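Local coordinates for protein peptide chain release factor subunit 1 (PDB 3AGK) that probably directs the termination of protein synthesis on the ribosome in response to the stop codons UAA, UAG and UGA, at residues I147-Q152 / A256-Q261; A153-L158 / K167-F172; E8-S13 / C108-P113; S36-P41 / G92-C97. All blocks are in the same frame, centred on the assembly; numbering follows the deposited sequence.

How the contacts relate
Two nested pairs of contacts follow each other along the chain, one pair in each of two domains. From the N terminus, contact 3 spans the longer loop of the first pair, bringing the segment before helix 14-24 to the end of strand 107-111. Contact 4 lies inside that loop and joins strands 34-39 and 93-98 of the same sheet; the disulfide Cys97-Cys108 and strand pairing link the two. The chain then opens contact 1, which ties the turn after strand 142-149 to the start of helix 259-269. Nested within it, contact 2 closes the hairpin 152-159/162-170, and Thr154 of contact 2 hydrogen-bonds Gln258 of contact 1. The pairs lie on opposite sides of the chain's centre.

Contact 1 of 4, residues I147-Q152 / A256-Q261; sequences IVERDQ and AYQGLQ
Gln258 reaches from the loop before helix 259-269 into a type I beta turn, Glu149 to Gln152, which links two antiparallel strands of the mixed sheet in eRF1 domain 2. Its CB lies 3.9 Å from Gln152 OE1. One bond further, CG meets two oxygens, Glu149 OE2 at 3.4 Å and Gln152 OE1 a little farther off. A bend at chi2 (-90°) then lays the terminal amide against that of Gln152; the two planes are only 9° apart and stacked, and the side chains run past each other in opposite directions. CD rests on CG2 of Ile147 at 3.7 Å. At the tip the two ends diverge in role: OE1 is hydrogen-bonded to Thr154 on the adjoining strand, while NE2 points to the carboxylate of Glu149. A leucine here would probably leave the Glu149 carboxylate and the Thr154 hydroxyl without their amide partner. A water adds a second link, donating to Glu149 OE2 and, weakly, to Ala256 O. The direct bond from Gln258 NE2 to Glu149 OE2 is 3.1 Å long, lies close to the amide plane and meets the anti lone pair of the carboxylate.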
loop_
_atom_site.group_PDB
_atom_site.type_symbol
_atom_site.label_atom_id
_atom_site.label_comp_id
_atom_site.label_asym_id
_atom_site.label_seq_id
_atom_site.Cartn_x
_atom_site.Cartn_y
_atom_site.Cartn_z
ATOM N N ILE A 147 16.932 -6.973 5.489
ATOM C CA ILE A 147 17.645 -8.208 5.817
ATOM C C ILE A 147 19.046 -8.126 5.218
ATOM O O ILE A 147 19.200 -7.903 4.015
ATOM C CB ILE A 147 16.916 -9.459 5.272
ATOM C CG1 ILE A 147 15.463 -9.491 5.761
ATOM C CG2 ILE A 147 17.638 -10.735 5.700
ATOM C CD1 ILE A 147 14.655 -10.561 5.088
ATOM N N VAL A 148 20.061 -8.275 6.059
ATOM C CA VAL A 148 21.429 -8.064 5.611
ATOM C C VAL A 148 22.285 -9.287 5.844
ATOM O O VAL A 148 22.264 -9.881 6.926
ATOM C CB VAL A 148 22.144 -6.918 6.361
ATOM C CG1 VAL A 148 23.412 -6.528 5.588
ATOM C CG2 VAL A 148 21.244 -5.724 6.539
ATOM N N GLU A 149 23.045 -9.639 4.819
ATOM C CA GLU A 149 24.125 -10.597 4.933
ATOM C C GLU A 149 25.331 -9.953 4.275
ATOM O O GLU A 149 25.193 -8.991 3.517
ATOM C CB GLU A 149 23.793 -11.886 4.187
ATOM C CG GLU A 149 22.905 -12.827 4.949
ATOM C CD GLU A 149 22.693 -14.137 4.217
ATOM O OE1 GLU A 149 23.572 -15.025 4.318
ATOM O OE2 GLU A 149 21.647 -14.281 3.551
ATOM N N ARG A 150 26.508 -10.489 4.556
ATOM C CA ARG A 150 27.752 -9.964 3.990
ATOM C C ARG A 150 27.679 -9.835 2.470
ATOM O O ARG A 150 28.271 -8.920 1.888
ATOM C CB ARG A 150 28.910 -10.889 4.348
ATOM C CG ARG A 150 28.927 -12.157 3.505
ATOM C CD ARG A 150 29.671 -13.297 4.180
ATOM N NE ARG A 150 31.115 -13.096 4.174
ATOM C CZ ARG A 150 31.990 -13.958 3.661
ATOM N NH1 ARG A 150 31.575 -15.090 3.109
ATOM N NH2 ARG A 150 33.283 -13.686 3.701
ATOM N N ASP A 151 26.964 -10.749 1.818
ATOM C CA ASP A 151 26.958 -10.779 0.352
ATOM C C ASP A 151 25.555 -10.854 -0.260
ATOM O O ASP A 151 25.404 -11.221 -1.434
ATOM C CB ASP A 151 27.786 -11.967 -0.145
ATOM C CG ASP A 151 27.113 -13.287 0.151
ATOM O OD1 ASP A 151 26.180 -13.290 0.980
ATOM O OD2 ASP A 151 27.501 -14.309 -0.434
ATOM N N GLN A 152 24.532 -10.508 0.523
ATOM C CA GLN A 152 23.150 -10.600 0.046
ATOM C C GLN A 152 22.183 -9.833 0.956
ATOM O O GLN A 152 22.376 -9.774 2.166
ATOM C CB GLN A 152 22.750 -12.066 -0.022
ATOM C CG GLN A 152 21.427 -12.354 -0.674
ATOM C CD GLN A 152 21.113 -13.842 -0.646
ATOM O OE1 GLN A 152 20.071 -14.274 -1.125
ATOM N NE2 GLN A 152 22.017 -14.631 -0.072
ATOM N N ALA A 256 17.010 -16.323 9.409
ATOM C CA ALA A 256 17.826 -17.239 8.636
ATOM C C ALA A 256 17.723 -17.041 7.128
ATOM O O ALA A 256 18.641 -17.395 6.391
ATOM C CB ALA A 256 17.474 -18.693 8.999
ATOM N N TYR A 257 16.611 -16.486 6.664
ATOM C CA TYR A 257 16.346 -16.454 5.226
ATOM C C TYR A 257 16.280 -15.052 4.643
ATOM O O TYR A 257 16.250 -14.062 5.375
ATOM C CB TYR A 257 15.052 -17.206 4.908
ATOM C CG TYR A 257 15.100 -18.671 5.262
ATOM C CD1 TYR A 257 14.530 -19.141 6.439
ATOM C CD2 TYR A 257 15.740 -19.585 4.427
ATOM C CE1 TYR A 257 14.581 -20.487 6.772
ATOM C CE2 TYR A 257 15.793 -20.931 4.748
ATOM C CZ TYR A 257 15.211 -21.377 5.920
ATOM O OH TYR A 257 15.274 -22.715 6.240
ATOM N N GLN A 258 16.271 -14.986 3.314
ATOM C CA GLN A 258 16.143 -13.746 2.565
ATOM C C GLN A 258 14.823 -13.811 1.824
ATOM O O GLN A 258 14.047 -14.738 2.035
ATOM C CB GLN A 258 17.311 -13.604 1.569
ATOM C CG GLN A 258 18.662 -13.372 2.231
ATOM C CD GLN A 258 18.976 -11.901 2.450
ATOM O OE1 GLN A 258 18.258 -11.027 1.968
ATOM N NE2 GLN A 258 20.065 -11.621 3.165
ATOM N N GLY A 259 14.553 -12.831 0.966
ATOM C CA GLY A 259 13.307 -12.816 0.219
ATOM C C GLY A 259 12.067 -12.687 1.097
ATOM O O GLY A 259 12.158 -12.364 2.287
ATOM N N LEU A 260 10.905 -12.923 0.500
ATOM C CA LEU A 260 9.630 -12.858 1.204
ATOM C C LEU A 260 9.672 -13.648 2.504
ATOM O O LEU A 260 9.187 -13.190 3.547
ATOM C CB LEU A 260 8.519 -13.413 0.320
ATOM C CG LEU A 260 7.309 -12.514 0.102
ATOM C CD1 LEU A 260 6.986 -11.739 1.374
ATOM C CD2 LEU A 260 7.552 -11.568 -1.060
ATOM N N GLN A 261 10.241 -14.845 2.436
ATOM C CA GLN A 261 10.342 -15.720 3.606
ATOM C C GLN A 261 11.104 -15.090 4.776
ATOM O O GLN A 261 10.675 -15.188 5.917
ATOM C CB GLN A 261 10.994 -17.044 3.211
ATOM C CG GLN A 261 11.086 -18.077 4.315
ATOM C CD GLN A 261 11.808 -19.334 3.857
ATOM O OE1 GLN A 261 12.413 -19.365 2.780
ATOM N NE2 GLN A 261 11.754 -20.376 4.675
HETATM O O HOH W 1 20.601 -16.982 3.601
#

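Contact 2 of 4, residues A153-L158 / K167-F172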
loop_
_atom_site.group_PDB
_atom_site.type_symbol
_atom_site.label_atom_id
_atom_site.label_comp_id
_atom_site.label_asym_id
_atom_site.label_seq_id
_atom_site.Cartn_x
_atom_site.Cartn_y
_atom_site.Cartn_z
ATOM N N ALA A 153 21.147 -9.242 0.370
ATOM C CA ALA A 153 20.231 -8.408 1.135
ATOM C C ALA A 153 18.821 -8.403 0.550
ATOM O O ALA A 153 18.639 -8.642 -0.632
ATOM C CB ALA A 153 20.762 -6.989 1.236
ATOM N N THR A 154 17.831 -8.140 1.403
ATOM C CA THR A 154 16.445 -7.958 0.983
ATOM C C THR A 154 15.899 -6.679 1.615
ATOM O O THR A 154 16.058 -6.450 2.821
ATOM C CB THR A 154 15.554 -9.156 1.426
ATOM O OG1 THR A 154 16.054 -10.368 0.849
ATOM C CG2 THR A 154 14.071 -8.952 1.010
ATOM N N ILE A 155 15.262 -5.839 0.807
ATOM C CA ILE A 155 14.560 -4.677 1.331
ATOM C C ILE A 155 13.043 -4.888 1.156
ATOM O O ILE A 155 12.573 -5.214 0.064
ATOM C CB ILE A 155 15.062 -3.379 0.676
ATOM C CG1 ILE A 155 16.578 -3.296 0.853
ATOM C CG2 ILE A 155 14.372 -2.138 1.289
ATOM C CD1 ILE A 155 17.237 -2.258 0.006
ATOM N N GLY A 156 12.289 -4.754 2.251
ATOM C CA GLY A 156 10.860 -5.009 2.214
ATOM C C GLY A 156 10.052 -3.894 2.850
ATOM O O GLY A 156 10.607 -2.962 3.435
ATOM N N LEU A 157 8.734 -4.002 2.745
ATOM C CA LEU A 157 7.848 -2.982 3.262
ATOM C C LEU A 157 6.587 -3.615 3.841
ATOM O O LEU A 157 5.938 -4.430 3.184
ATOM C CB LEU A 157 7.478 -2.009 2.146
ATOM C CG LEU A 157 6.658 -0.812 2.629
ATOM C CD1 LEU A 157 7.451 0.026 3.625
ATOM C CD2 LEU A 157 6.216 0.020 1.444
ATOM N N LEU A 158 6.255 -3.251 5.078
ATOM C CA LEU A 158 5.021 -3.726 5.710
ATOM C C LEU A 158 4.052 -2.583 5.961
ATOM O O LEU A 158 4.430 -1.567 6.557
ATOM C CB LEU A 158 5.323 -4.412 7.040
ATOM C CG LEU A 158 4.101 -4.915 7.818
ATOM C CD1 LEU A 158 3.534 -6.159 7.127
ATOM C CD2 LEU A 158 4.461 -5.191 9.287
ATOM N N LYS A 167 13.130 -4.871 -3.033
ATOM C CA LYS A 167 14.382 -5.066 -3.739
ATOM C C LYS A 167 15.173 -6.189 -3.078
ATOM O O LYS A 167 15.184 -6.321 -1.843
ATOM C CB LYS A 167 15.208 -3.779 -3.698
ATOM C CG LYS A 167 16.482 -3.830 -4.530
ATOM C CD LYS A 167 16.194 -3.494 -5.978
ATOM C CE LYS A 167 17.394 -3.793 -6.857
ATOM N NZ LYS A 167 17.322 -3.050 -8.144
ATOM N N GLU A 168 15.821 -6.996 -3.912
ATOM C CA GLU A 168 16.821 -7.961 -3.471
ATOM C C GLU A 168 18.173 -7.610 -4.112
ATOM O O GLU A 168 18.217 -7.125 -5.242
ATOM C CB GLU A 168 16.386 -9.391 -3.818
ATOM C CG GLU A 168 15.092 -9.812 -3.088
ATOM C CD GLU A 168 14.850 -11.311 -3.087
ATOM O OE1 GLU A 168 15.565 -12.037 -2.356
ATOM O OE2 GLU A 168 13.934 -11.762 -3.808
ATOM N N LEU A 169 19.265 -7.832 -3.384
ATOM C CA LEU A 169 20.591 -7.441 -3.846
ATOM C C LEU A 169 21.541 -8.558 -3.536
ATOM O O LEU A 169 21.365 -9.264 -2.537
ATOM C CB LEU A 169 21.087 -6.185 -3.127
ATOM C CG LEU A 169 20.382 -4.843 -3.320
ATOM C CD1 LEU A 169 19.291 -4.652 -2.288
ATOM C CD2 LEU A 169 21.390 -3.726 -3.194
ATOM N N GLU A 170 22.549 -8.702 -4.396
ATOM C CA GLU A 170 23.632 -9.665 -4.227
ATOM C C GLU A 170 24.979 -8.978 -4.415
ATOM O O GLU A 170 25.100 -8.010 -5.180
ATOM C CB GLU A 170 23.564 -10.759 -5.291
ATOM C CG GLU A 170 22.226 -11.401 -5.485
ATOM C CD GLU A 170 22.367 -12.853 -5.896
ATOM O OE1 GLU A 170 22.490 -13.126 -7.113
ATOM O OE2 GLU A 170 22.370 -13.718 -4.989
ATOM N N GLY A 171 25.994 -9.520 -3.750
ATOM C CA GLY A 171 27.359 -9.069 -3.911
ATOM C C GLY A 171 28.303 -10.251 -4.021
ATOM O O GLY A 171 27.965 -11.378 -3.640
ATOM N N PHE A 172 29.492 -9.998 -4.559
ATOM C CA PHE A 172 30.531 -11.014 -4.579
ATOM C C PHE A 172 31.413 -10.855 -3.348
ATOM O O PHE A 172 31.894 -9.757 -3.057
ATOM C CB PHE A 172 31.373 -10.921 -5.850
ATOM C CG PHE A 172 32.443 -11.973 -5.938
ATOM C CD1 PHE A 172 32.110 -13.301 -6.155
ATOM C CD2 PHE A 172 33.771 -11.640 -5.784
ATOM C CE1 PHE A 172 33.083 -14.273 -6.225
ATOM C CE2 PHE A 172 34.756 -12.608 -5.863
ATOM C CZ PHE A 172 34.407 -13.928 -6.075
#
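Lys167 faces Ile155 as a hydrogen-bonded pair of two antiparallel strands, the arms of the hairpin formed by 152-159 and 162-170. Its carbonyl receives the shortest of the four backbone bonds, Ile155 N to Lys167 O at 2.7 Å, and the bond is almost straight. The return bond, Lys167 N to Ile155 O, is longer at 3.2 Å. The lysine side chain starts on the same face as Ile155, but its end leads away from the partner strand.

Glu168 comes next, in a non-hydrogen-bonded pair with Thr154, and its side chain changes face. The two side chains lie side by side and point the same way, with Glu168 OE1 3.6 Å from Thr154 OG1. The threonine hydroxyl is held elsewhere, by Gln258 and the backbone N of Gly259. In the backbone, the CA of Glu168 makes a CA-H...O contact of 3.4 Å with Ala153 O.

Leu169 returns to the face of Lys167 and exchanges two backbone bonds of 2.9 Å with Ala153, Ala153 N to Leu169 O and Leu169 N to Ala153 O. With CG set beside its backbone N (chi1 -66°), the leucine brings CD1 to within 3.9 Å of Ile155 CD1, forming an apolar patch across the strands together with Ala153 on the same face.

That patch looks toward helix 188-215, where Ala153 touches Val202 and both Ile155 and Lys167 touch Glu205. On the other face Thr154 packs on Leu263 of helix 259-269. Strand 152-159 runs between strand 142-149 and strand 162-170, the latter an outermost strand of this mixed sheet.

Contact 3 of 4, residues E8-S13 / C108-P113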
loop_
_atom_site.group_PDB
_atom_site.type_symbol
_atom_site.label_atom_id
_atom_site.label_comp_id
_atom_site.label_asym_id
_atom_site.label_seq_id
_atom_site.Cartn_x
_atom_site.Cartn_y
_atom_site.Cartn_z
ATOM N N GLU A 8 -17.172 24.683 -0.441
ATOM C CA GLU A 8 -16.845 23.690 0.575
ATOM C C GLU A 8 -17.694 22.409 0.472
ATOM O O GLU A 8 -17.353 21.396 1.086
ATOM C CB GLU A 8 -16.964 24.312 1.971
ATOM C CG GLU A 8 -15.808 23.964 2.911
ATOM C CD GLU A 8 -15.390 25.132 3.804
ATOM O OE1 GLU A 8 -14.907 24.891 4.935
ATOM O OE2 GLU A 8 -15.542 26.295 3.373
ATOM N N ARG A 9 -18.776 22.448 -0.313
ATOM C CA ARG A 9 -19.664 21.287 -0.450
ATOM C C ARG A 9 -19.033 20.155 -1.260
ATOM O O ARG A 9 -19.506 19.020 -1.202
ATOM C CB ARG A 9 -21.013 21.662 -1.089
ATOM C CG ARG A 9 -21.964 22.492 -0.242
ATOM C CD ARG A 9 -23.302 22.632 -0.978
ATOM N NE ARG A 9 -24.270 23.468 -0.279
ATOM C CZ ARG A 9 -25.335 23.009 0.380
ATOM N NH1 ARG A 9 -25.588 21.707 0.439
ATOM N NH2 ARG A 9 -26.155 23.858 0.983
ATOM N N LEU A 10 -17.992 20.471 -2.029
ATOM C CA LEU A 10 -17.265 19.473 -2.824
ATOM C C LEU A 10 -16.388 18.538 -1.987
ATOM O O LEU A 10 -15.883 17.537 -2.503
ATOM C CB LEU A 10 -16.351 20.146 -3.863
ATOM C CG LEU A 10 -16.803 20.508 -5.280
ATOM C CD1 LEU A 10 -17.751 19.474 -5.865
ATOM C CD2 LEU A 10 -17.441 21.874 -5.284
ATOM N N THR A 11 -16.171 18.872 -0.717
ATOM C CA THR A 11 -15.224 18.112 0.110
ATOM C C THR A 11 -15.731 16.716 0.491
ATOM O O THR A 11 -16.908 16.533 0.786
ATOM C CB THR A 11 -14.798 18.894 1.374
ATOM O OG1 THR A 11 -14.334 20.194 0.993
ATOM C CG2 THR A 11 -13.680 18.168 2.104
ATOM N N ILE A 12 -14.836 15.734 0.446
ATOM C CA ILE A 12 -15.154 14.365 0.833
ATOM C C ILE A 12 -14.186 13.906 1.909
ATOM O O ILE A 12 -13.072 14.413 2.009
ATOM C CB ILE A 12 -15.055 13.390 -0.358
ATOM C CG1 ILE A 12 -13.613 13.302 -0.858
ATOM C CG2 ILE A 12 -16.030 13.789 -1.483
ATOM C CD1 ILE A 12 -13.421 12.370 -2.042
ATOM N N SER A 13 -14.610 12.944 2.713
ATOM C CA SER A 13 -13.790 12.440 3.801
ATOM C C SER A 13 -12.761 11.458 3.271
ATOM O O SER A 13 -12.810 11.069 2.109
ATOM C CB SER A 13 -14.668 11.718 4.810
ATOM O OG SER A 13 -15.309 10.617 4.187
ATOM N N CYS A 108 -16.279 12.710 -15.603
ATOM C CA CYS A 108 -15.424 13.750 -15.052
ATOM C C CYS A 108 -15.561 13.811 -13.537
ATOM O O CYS A 108 -16.477 14.453 -13.032
ATOM C CB CYS A 108 -15.799 15.105 -15.646
ATOM S SG CYS A 108 -14.445 16.307 -15.684
ATOM N N PHE A 109 -14.664 13.148 -12.809
ATOM C CA PHE A 109 -14.719 13.178 -11.349
ATOM C C PHE A 109 -14.219 14.528 -10.856
ATOM O O PHE A 109 -13.206 15.025 -11.340
ATOM C CB PHE A 109 -13.898 12.038 -10.733
ATOM C CG PHE A 109 -14.256 10.674 -11.264
ATOM C CD1 PHE A 109 -13.732 10.223 -12.470
ATOM C CD2 PHE A 109 -15.116 9.843 -10.562
ATOM C CE1 PHE A 109 -14.061 8.971 -12.968
ATOM C CE2 PHE A 109 -15.452 8.586 -11.050
ATOM C CZ PHE A 109 -14.922 8.151 -12.256
ATOM N N MET A 110 -14.945 15.146 -9.927
ATOM C CA MET A 110 -14.474 16.398 -9.351
ATOM C C MET A 110 -14.772 16.451 -7.871
ATOM O O MET A 110 -15.879 16.175 -7.464
ATOM C CB MET A 110 -15.087 17.616 -10.042
ATOM C CG MET A 110 -14.434 18.909 -9.544
ATOM S SD MET A 110 -15.046 20.444 -10.253
ATOM C CE MET A 110 -16.806 20.301 -9.988
ATOM N N PHE A 111 -13.786 16.804 -7.056
ATOM C CA PHE A 111 -14.034 16.933 -5.623
ATOM C C PHE A 111 -12.987 17.761 -4.894
ATOM O O PHE A 111 -11.953 18.163 -5.473
ATOM C CB PHE A 111 -14.132 15.556 -4.968
ATOM C CG PHE A 111 -12.896 14.729 -5.125
ATOM C CD1 PHE A 111 -11.947 14.683 -4.115
ATOM C CD2 PHE A 111 -12.678 14.005 -6.286
ATOM C CE1 PHE A 111 -10.800 13.929 -4.252
ATOM C CE2 PHE A 111 -11.526 13.241 -6.437
ATOM C CZ PHE A 111 -10.585 13.202 -5.414
ATOM N N SER A 112 -13.266 18.027 -3.620
ATOM C CA SER A 112 -12.253 18.593 -2.751
ATOM C C SER A 112 -11.802 17.498 -1.783
ATOM O O SER A 112 -12.618 16.761 -1.256
ATOM C CB SER A 112 -12.773 19.839 -2.028
ATOM O OG SER A 112 -11.741 20.458 -1.269
ATOM N N PRO A 113 -10.488 17.359 -1.583
ATOM C CA PRO A 113 -9.962 16.272 -0.748
ATOM C C PRO A 113 -10.009 16.605 0.749
ATOM O O PRO A 113 -10.066 17.785 1.101
ATOM C CB PRO A 113 -8.512 16.154 -1.227
ATOM C CG PRO A 113 -8.157 17.541 -1.663
ATOM C CD PRO A 113 -9.417 18.139 -2.230
#
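Ile12 and Phe111 share the same kind of first torsion: in each, CG1 or CG takes the crowded position between the backbone N and the carbonyl carbon (chi1 65° and 60°). The isoleucine then runs on extended, and its CD1 arrives obliquely at the phenylalanine ring, 3.4 Å from Phe111 CD1. The contact is close and purely apolar.

Beside it the backbones are joined by two hydrogen bonds that differ in geometry. Ser112 N donates to Leu10 O at 2.9 Å along a straight N-H...O line, yet the donor stands well above the carbonyl plane rather than on a lone pair. Ile12 N answers by donating to Ser112 O at 3.0 Å, approaching nearly end-on to that carbonyl. The same Ser112 O also receives a CA-H...O contact from Thr11 CA at 3.2 Å, so the oxygen has one hydrogen bond and one weaker CA-H...O contact, from adjacent residues.

The side chains fill in around this pairing. Thr11 OG1 lies 3.4 Å from Ser112 CB, and its methyl CG2 reaches toward Pro113 O. Ser112 turns its hydroxyl to the carbonyl of Gly92, which satisfies it from the neighbouring part of the domain. On the side of the preceding residues, Leu10 CD1 meets Met110 CE at 4.3 Å.

Thr11 and Ser112 thus form a single isolated beta bridge. Just before the N-cap Ser13 of helix 14-24, it stitches the N-terminal segment to the end of 107-111, an edge strand of the four-stranded antiparallel sheet of eRF1 domain 1.

Contact 4 of 4, residues S36-P41 / G92-C97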
loop_
_atom_site.group_PDB
_atom_site.type_symbol
_atom_site.label_atom_id
_atom_site.label_comp_id
_atom_site.label_asym_id
_atom_site.label_seq_id
_atom_site.Cartn_x
_atom_site.Cartn_y
_atom_site.Cartn_z
ATOM N N SER A 36 -5.564 14.109 -15.343
ATOM C CA SER A 36 -5.465 14.263 -13.899
ATOM C C SER A 36 -5.128 15.726 -13.587
ATOM O O SER A 36 -4.183 16.274 -14.149
ATOM C CB SER A 36 -4.377 13.333 -13.340
ATOM O OG SER A 36 -4.649 11.975 -13.647
ATOM N N LEU A 37 -5.890 16.361 -12.701
ATOM C CA LEU A 37 -5.699 17.785 -12.423
ATOM C C LEU A 37 -5.919 18.166 -10.947
ATOM O O LEU A 37 -7.019 18.021 -10.418
ATOM C CB LEU A 37 -6.624 18.602 -13.319
ATOM C CG LEU A 37 -6.734 20.092 -13.036
ATOM C CD1 LEU A 37 -5.442 20.781 -13.447
ATOM C CD2 LEU A 37 -7.894 20.659 -13.804
ATOM N N TYR A 38 -4.869 18.664 -10.298
ATOM C CA TYR A 38 -4.919 19.041 -8.885
ATOM C C TYR A 38 -4.701 20.542 -8.732
ATOM O O TYR A 38 -3.712 21.084 -9.223
ATOM C CB TYR A 38 -3.803 18.347 -8.112
ATOM C CG TYR A 38 -3.901 16.845 -7.953
ATOM C CD1 TYR A 38 -3.696 15.985 -9.029
ATOM C CD2 TYR A 38 -4.128 16.282 -6.703
ATOM C CE1 TYR A 38 -3.761 14.598 -8.863
ATOM C CE2 TYR A 38 -4.191 14.910 -6.527
ATOM C CZ TYR A 38 -4.010 14.068 -7.603
ATOM O OH TYR A 38 -4.074 12.702 -7.401
ATOM N N ILE A 39 -5.598 21.218 -8.030
ATOM C CA ILE A 39 -5.517 22.669 -7.893
ATOM C C ILE A 39 -5.462 23.125 -6.439
ATOM O O ILE A 39 -6.428 22.972 -5.700
ATOM C CB ILE A 39 -6.718 23.341 -8.557
ATOM C CG1 ILE A 39 -6.881 22.839 -10.005
ATOM C CG2 ILE A 39 -6.589 24.868 -8.460
ATOM C CD1 ILE A 39 -8.210 23.246 -10.646
ATOM N N PRO A 40 -4.326 23.691 -6.020
ATOM C CA PRO A 40 -4.190 24.145 -4.631
ATOM C C PRO A 40 -5.106 25.323 -4.324
ATOM O O PRO A 40 -5.567 26.008 -5.235
ATOM C CB PRO A 40 -2.727 24.598 -4.555
ATOM C CG PRO A 40 -2.047 23.885 -5.676
ATOM C CD PRO A 40 -3.065 23.816 -6.769
ATOM N N PRO A 41 -5.364 25.573 -3.039
ATOM C CA PRO A 41 -6.215 26.713 -2.677
ATOM C C PRO A 41 -5.575 28.041 -3.100
ATOM O O PRO A 41 -6.266 28.961 -3.520
ATOM C CB PRO A 41 -6.313 26.613 -1.151
ATOM C CG PRO A 41 -5.905 25.206 -0.820
ATOM C CD PRO A 41 -4.923 24.802 -1.866
ATOM N N GLY A 92 -8.668 22.857 -1.943
ATOM C CA GLY A 92 -8.372 22.704 -3.358
ATOM C C GLY A 92 -9.376 21.833 -4.099
ATOM O O GLY A 92 -10.413 21.429 -3.545
ATOM N N LEU A 93 -9.059 21.549 -5.362
ATOM C CA LEU A 93 -9.885 20.721 -6.237
ATOM C C LEU A 93 -9.040 19.632 -6.865
ATOM O O LEU A 93 -7.847 19.831 -7.098
ATOM C CB LEU A 93 -10.427 21.565 -7.381
ATOM C CG LEU A 93 -11.735 22.322 -7.316
ATOM C CD1 LEU A 93 -11.887 23.069 -8.626
ATOM C CD2 LEU A 93 -12.881 21.347 -7.115
ATOM N N VAL A 94 -9.647 18.488 -7.169
ATOM C CA VAL A 94 -9.009 17.534 -8.072
ATOM C C VAL A 94 -10.014 17.000 -9.100
ATOM O O VAL A 94 -11.173 16.717 -8.771
ATOM C CB VAL A 94 -8.278 16.373 -7.340
ATOM C CG1 VAL A 94 -7.925 16.744 -5.903
ATOM C CG2 VAL A 94 -9.098 15.118 -7.382
ATOM N N LEU A 95 -9.566 16.893 -10.347
ATOM C CA LEU A 95 -10.392 16.373 -11.432
ATOM C C LEU A 95 -9.735 15.199 -12.138
ATOM O O LEU A 95 -8.543 15.238 -12.409
ATOM C CB LEU A 95 -10.678 17.463 -12.472
ATOM C CG LEU A 95 -11.736 18.519 -12.130
ATOM C CD1 LEU A 95 -11.134 19.611 -11.249
ATOM C CD2 LEU A 95 -12.359 19.121 -13.386
ATOM N N PHE A 96 -10.516 14.164 -12.443
ATOM C CA PHE A 96 -10.087 13.114 -13.371
ATOM C C PHE A 96 -11.151 12.972 -14.471
ATOM O O PHE A 96 -12.336 12.864 -14.173
ATOM C CB PHE A 96 -9.901 11.787 -12.639
ATOM C CG PHE A 96 -8.926 11.849 -11.485
ATOM C CD1 PHE A 96 -9.373 12.025 -10.183
ATOM C CD2 PHE A 96 -7.560 11.714 -11.701
ATOM C CE1 PHE A 96 -8.471 12.076 -9.120
ATOM C CE2 PHE A 96 -6.659 11.759 -10.646
ATOM C CZ PHE A 96 -7.122 11.942 -9.352
ATOM N N CYS A 97 -10.746 13.010 -15.736
ATOM C CA CYS A 97 -11.704 12.902 -16.836
ATOM C C CYS A 97 -11.142 12.030 -17.947
ATOM O O CYS A 97 -9.932 11.984 -18.152
ATOM C CB CYS A 97 -12.080 14.287 -17.416
ATOM S SG CYS A 97 -12.636 15.524 -16.216
#
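Val94 lies over one face of the Tyr38 ring, CB offset toward the rim and CG1 3.9 Å from Tyr38 CD2. The Phe96 ring instead meets hydroxyls at its edge, near its own plane: Ser36 OG is 3.5 Å from Phe96 CD2 and Tyr38 OH 3.7 Å from Phe96 CZ. Both hydroxyls have firmer partners on the backbone of Ile129, Ser36 OG at its N and Tyr38 OH at its O. Phe132 meets the Tyr38 ring and Phe128 the Phe96 ring. With CG beside the backbone N (chi1 -57°), Phe96 is swung back along the strand toward Tyr38. Replacing Phe96 by an alanine is likely to open a gap beside both hydroxyls and take one aromatic neighbour from Phe128.

On the reverse face Ile39 CD1 and Leu93 CD1 are 4.2 Å apart, toward Leu82 of helix 65-82. Leu37 with Leu95 and Ile39 with Leu93 are hydrogen-bonded pairs; the Leu95 N to Leu37 O bond measures 2.8 Å. Where the pairing ends, Gly92 CA sits 3.1 Å from Ile39 O, where a CB would clash. These are the two inner strands of the four-stranded antiparallel sheet of eRF1 domain 1, paired although two long helices separate them.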